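Local coordinates for ABC sugar transporter, periplasmic sugar binding protein (Legionella pneumophila subsp. pneumophila, PDB 3ROT) that probably binds a sugar in the periplasm and hands it to an ABC transporter for uptake, at residues M250-L253 against S254-L258; Q50-F53 against I54-L58. All blocks are in the same frame, centred on the assembly; numbering follows the deposited sequence.

Contact 1: residues M250-L253 against S254-L258; sequences MGYL and SITQL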
loop_
_atom_site.group_PDB
_atom_site.type_symbol
_atom_site.label_atom_id
_atom_site.label_comp_id
_atom_site.label_asym_id
_atom_site.label_seq_id
_atom_site.Cartn_x
_atom_site.Cartn_y
_atom_site.Cartn_z
HETATM N N MSE A 250 2.880 -21.257 -1.263
HETATM C CA MSE A 250 1.656 -21.457 -0.495
HETATM C C MSE A 250 0.491 -21.436 -1.480
HETATM O O MSE A 250 -0.341 -22.339 -1.502
HETATM C CB MSE A 250 1.508 -20.316 0.511
HETATM C CG MSE A 250 0.680 -20.609 1.755
HETATM SE SE MSE A 250 0.651 -19.027 2.905
HETATM C CE MSE A 250 2.502 -18.872 3.291
ATOM N N GLY A 251 0.445 -20.387 -2.296
ATOM C CA GLY A 251 -0.614 -20.262 -3.280
ATOM C C GLY A 251 -0.646 -21.421 -4.258
ATOM O O GLY A 251 -1.669 -22.091 -4.394
ATOM N N TYR A 252 0.479 -21.662 -4.925
ATOM C CA TYR A 252 0.597 -22.733 -5.916
ATOM C C TYR A 252 0.176 -24.089 -5.356
ATOM O O TYR A 252 -0.678 -24.780 -5.920
ATOM C CB TYR A 252 2.041 -22.823 -6.413
ATOM C CG TYR A 252 2.204 -23.648 -7.665
ATOM C CD1 TYR A 252 2.238 -23.041 -8.922
ATOM C CD2 TYR A 252 2.253 -25.041 -7.602
ATOM C CE1 TYR A 252 2.308 -23.803 -10.088
ATOM C CE2 TYR A 252 2.319 -25.812 -8.761
ATOM C CZ TYR A 252 2.343 -25.189 -9.996
ATOM O OH TYR A 252 2.365 -25.958 -11.135
ATOM N N LEU A 253 0.778 -24.469 -4.239
ATOM C CA LEU A 253 0.476 -25.746 -3.630
ATOM C C LEU A 253 -0.939 -25.918 -3.099
ATOM O O LEU A 253 -1.468 -27.029 -3.136
ATOM C CB LEU A 253 1.490 -26.058 -2.523
ATOM C CG LEU A 253 2.882 -26.463 -3.014
ATOM C CD1 LEU A 253 3.789 -26.772 -1.805
ATOM C CD2 LEU A 253 2.760 -27.686 -3.929
ATOM N N SER A 254 -1.566 -24.851 -2.607
ATOM C CA SER A 254 -2.928 -25.006 -2.097
ATOM C C SER A 254 -3.922 -25.294 -3.236
ATOM O O SER A 254 -4.765 -26.175 -3.114
ATOM C CB SER A 254 -3.362 -23.773 -1.284
ATOM O OG SER A 254 -3.712 -22.677 -2.106
ATOM N N ILE A 255 -3.820 -24.578 -4.348
ATOM C CA ILE A 255 -4.738 -24.838 -5.464
ATOM C C ILE A 255 -4.450 -26.225 -6.046
ATOM O O ILE A 255 -5.374 -26.967 -6.413
ATOM C CB ILE A 255 -4.596 -23.768 -6.592
ATOM C CG1 ILE A 255 -5.101 -22.407 -6.093
ATOM C CG2 ILE A 255 -5.382 -24.190 -7.831
ATOM C CD1 ILE A 255 -6.505 -22.451 -5.502
ATOM N N THR A 256 -3.166 -26.573 -6.117
ATOM C CA THR A 256 -2.752 -27.869 -6.647
ATOM C C THR A 256 -3.375 -29.018 -5.864
ATOM O O THR A 256 -3.869 -29.979 -6.451
ATOM C CB THR A 256 -1.202 -28.016 -6.636
ATOM O OG1 THR A 256 -0.630 -27.074 -7.546
ATOM C CG2 THR A 256 -0.774 -29.429 -7.053
ATOM N N GLN A 257 -3.367 -28.928 -4.540
ATOM C CA GLN A 257 -3.947 -30.001 -3.736
ATOM C C GLN A 257 -5.459 -30.086 -3.889
ATOM O O GLN A 257 -6.022 -31.185 -3.932
ATOM C CB GLN A 257 -3.604 -29.832 -2.250
ATOM C CG GLN A 257 -2.118 -29.946 -1.928
ATOM C CD GLN A 257 -1.863 -30.550 -0.557
ATOM O OE1 GLN A 257 -1.911 -31.769 -0.381
ATOM N NE2 GLN A 257 -1.602 -29.695 0.426
ATOM N N LEU A 258 -6.122 -28.934 -3.959
ATOM C CA LEU A 258 -7.566 -28.932 -4.105
ATOM C C LEU A 258 -7.941 -29.651 -5.388
ATOM O O LEU A 258 -8.900 -30.414 -5.411
ATOM C CB LEU A 258 -8.115 -27.497 -4.121
ATOM C CG LEU A 258 -8.256 -26.791 -2.768
ATOM C CD1 LEU A 258 -8.673 -25.347 -2.983
ATOM C CD2 LEU A 258 -9.280 -27.526 -1.909
#
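Leu253, Ser254 and Thr256 carry most of this contact, a stretch of more than two turns in the middle of helix 247-264. Thr256 reaches back with its hydroxyl: OG1 lies 2.8 Å from Tyr252 O and donates to it from above the carbonyl plane, while Thr256 N brings a second bond to the same oxygen at 3.1 Å. The torsion that sets OG1 beside its own backbone N (chi1 -66°) turns the hydroxyl back along the helix. There OG1 also meets the Tyr252 ring obliquely, 3.4 Å from CE2; the phenol's OH goes on to Glu31 of helix 16-32. On the buried side Ser254 makes a related bond three residues back, OG donating to Gly251 O at 3.1 Å, an oxygen that also accepts Ile255 N. Leu253 O accepts Gln257 N at 3.0 Å and has Gln257 CG 3.2 Å away, whereas the Leu253 side chain packs on Leu108 of strand 107-109. Serine and threonine suit such a helix because each short hydroxyl can be satisfied by a carbonyl one turn back. The buried Ser254 can therefore face Val92 and Leu108 with its proton already used, and two carbonyl oxygens each hold two donors.

Contact 2: residues Q50-F53 against I54-L58; sequences QVQF and IESAL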
loop_
_atom_site.group_PDB
_atom_site.type_symbol
_atom_site.label_atom_id
_atom_site.label_comp_id
_atom_site.label_asym_id
_atom_site.label_seq_id
_atom_site.Cartn_x
_atom_site.Cartn_y
_atom_site.Cartn_z
ATOM N N GLN A 50 -15.101 -10.806 4.615
ATOM C CA GLN A 50 -14.548 -12.092 4.207
ATOM C C GLN A 50 -15.548 -13.209 4.482
ATOM O O GLN A 50 -15.683 -14.135 3.686
ATOM C CB GLN A 50 -13.228 -12.383 4.941
ATOM C CG GLN A 50 -12.781 -13.843 4.815
ATOM C CD GLN A 50 -11.389 -14.101 5.361
ATOM O OE1 GLN A 50 -10.939 -13.436 6.291
ATOM N NE2 GLN A 50 -10.707 -15.091 4.791
ATOM N N VAL A 51 -16.246 -13.125 5.613
ATOM C CA VAL A 51 -17.238 -14.133 5.963
ATOM C C VAL A 51 -18.325 -14.154 4.889
ATOM O O VAL A 51 -18.775 -15.219 4.468
ATOM C CB VAL A 51 -17.874 -13.849 7.351
ATOM C CG1 VAL A 51 -19.116 -14.711 7.546
ATOM C CG2 VAL A 51 -16.866 -14.142 8.453
ATOM N N GLN A 52 -18.738 -12.976 4.439
ATOM C CA GLN A 52 -19.756 -12.897 3.402
ATOM C C GLN A 52 -19.215 -13.503 2.103
ATOM O O GLN A 52 -19.930 -14.211 1.395
ATOM C CB GLN A 52 -20.177 -11.442 3.189
ATOM C CG GLN A 52 -21.267 -11.265 2.148
ATOM C CD GLN A 52 -22.388 -12.276 2.306
ATOM O OE1 GLN A 52 -22.911 -12.480 3.407
ATOM N NE2 GLN A 52 -22.770 -12.912 1.201
ATOM N N PHE A 53 -17.949 -13.226 1.794
ATOM C CA PHE A 53 -17.327 -13.788 0.593
ATOM C C PHE A 53 -17.413 -15.320 0.607
ATOM O O PHE A 53 -17.822 -15.945 -0.376
ATOM C CB PHE A 53 -15.857 -13.374 0.500
ATOM C CG PHE A 53 -15.644 -11.980 -0.021
ATOM C CD1 PHE A 53 -16.260 -11.560 -1.196
ATOM C CD2 PHE A 53 -14.793 -11.100 0.641
ATOM C CE1 PHE A 53 -16.028 -10.283 -1.708
ATOM C CE2 PHE A 53 -14.557 -9.826 0.139
ATOM C CZ PHE A 53 -15.175 -9.417 -1.041
ATOM N N ILE A 54 -17.013 -15.920 1.726
ATOM C CA ILE A 54 -17.043 -17.367 1.892
ATOM C C ILE A 54 -18.464 -17.891 1.741
ATOM O O ILE A 54 -18.698 -18.925 1.121
ATOM C CB ILE A 54 -16.524 -17.776 3.293
ATOM C CG1 ILE A 54 -15.042 -17.419 3.420
ATOM C CG2 ILE A 54 -16.750 -19.257 3.521
ATOM C CD1 ILE A 54 -14.473 -17.625 4.797
ATOM N N GLU A 55 -19.404 -17.163 2.330
ATOM C CA GLU A 55 -20.812 -17.526 2.294
ATOM C C GLU A 55 -21.348 -17.511 0.857
ATOM O O GLU A 55 -21.991 -18.462 0.417
ATOM C CB GLU A 55 -21.599 -16.554 3.176
ATOM C CG GLU A 55 -22.590 -17.206 4.128
ATOM C CD GLU A 55 -21.967 -18.286 4.995
ATOM O OE1 GLU A 55 -21.780 -19.414 4.502
ATOM O OE2 GLU A 55 -21.657 -18.008 6.170
ATOM N N SER A 56 -21.082 -16.439 0.121
ATOM C CA SER A 56 -21.558 -16.366 -1.252
ATOM C C SER A 56 -20.842 -17.391 -2.125
ATOM O O SER A 56 -21.408 -17.887 -3.091
ATOM C CB SER A 56 -21.379 -14.952 -1.824
ATOM O OG SER A 56 -20.042 -14.500 -1.714
ATOM N N ALA A 57 -19.600 -17.716 -1.783
ATOM C CA ALA A 57 -18.857 -18.704 -2.552
ATOM C C ALA A 57 -19.525 -20.068 -2.390
ATOM O O ALA A 57 -19.706 -20.796 -3.367
ATOM C CB ALA A 57 -17.410 -18.769 -2.075
ATOM N N LEU A 58 -19.895 -20.402 -1.153
ATOM C CA LEU A 58 -20.545 -21.679 -0.846
ATOM C C LEU A 58 -21.816 -21.901 -1.653
ATOM O O LEU A 58 -22.085 -23.013 -2.093
ATOM C CB LEU A 58 -20.890 -21.767 0.645
ATOM C CG LEU A 58 -19.728 -21.805 1.638
ATOM C CD1 LEU A 58 -20.255 -21.906 3.060
ATOM C CD2 LEU A 58 -18.847 -22.993 1.322
#
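Gln52 O and Ser56 N form the shortest backbone bond of this part of helix 47-59, 2.8 Å long and nearly straight at 168°. The Ser56 hydroxyl lies close by: OG is 3.1 Å from Gln52 O and 3.0 Å from Phe53 O, so one proton has two carbonyls to choose between. Its chi1 of 55° puts OG between the backbone N and the carbonyl carbon, from where it can reach both oxygens. Bonds from Ile54 N to Gln50 O, Glu55 N to Val51 O and Ala57 N to Phe53 O continue the helical pattern.

Around this ladder the side chains touch lightly. The Gln52 chain bends at chi2 (45°) and brings NE2 over Ser56 CB at 3.9 Å, on the exposed side of the helix. On the buried side the aliphatic part of Gln50 crosses Ile54, with CG 4.1 Å from CD1, and the Ile54 CG1 methylene rests 3.4 Å from Gln50 O. The Gln50 amide continues to Thr68, while the Glu55 carboxylate turns to helix 76-85, pairing with Arg81 and accepting from Ser78.

Ile54 and the small Ala57 suit the face laid on strands 5-9 and 64-67, where a branched chain fills the interface and a methyl permits close approach. A helix that covers a parallel sheet in this way, between strands 35-39 and 64-67, is the connection of a beta-alpha-beta crossover in the Rossmann-like lobe of a periplasmic binding protein.

In the fold
Contacts 1 and 2 are short parts of two different helices, 247-264 and 47-59, which pack against the same six-stranded parallel sheet; their centres are 20 Å apart, and their nearest atoms stay about 11 Å from each other. Both are partly buried. Helix 47-59 rests on strands 5-9 and 64-67, whereas helix 247-264 lies over 89-92 and 107-109 and beside helix 16-32. In each a hydroxyl turns back to the helix backbone, but contact 1 gives two hydroxyls settled acceptors, whereas contact 2 has one shared between two carbonyls. Contact 2 also sends a charged group to helix 76-85, and one of its residues, Gln52, is exposed.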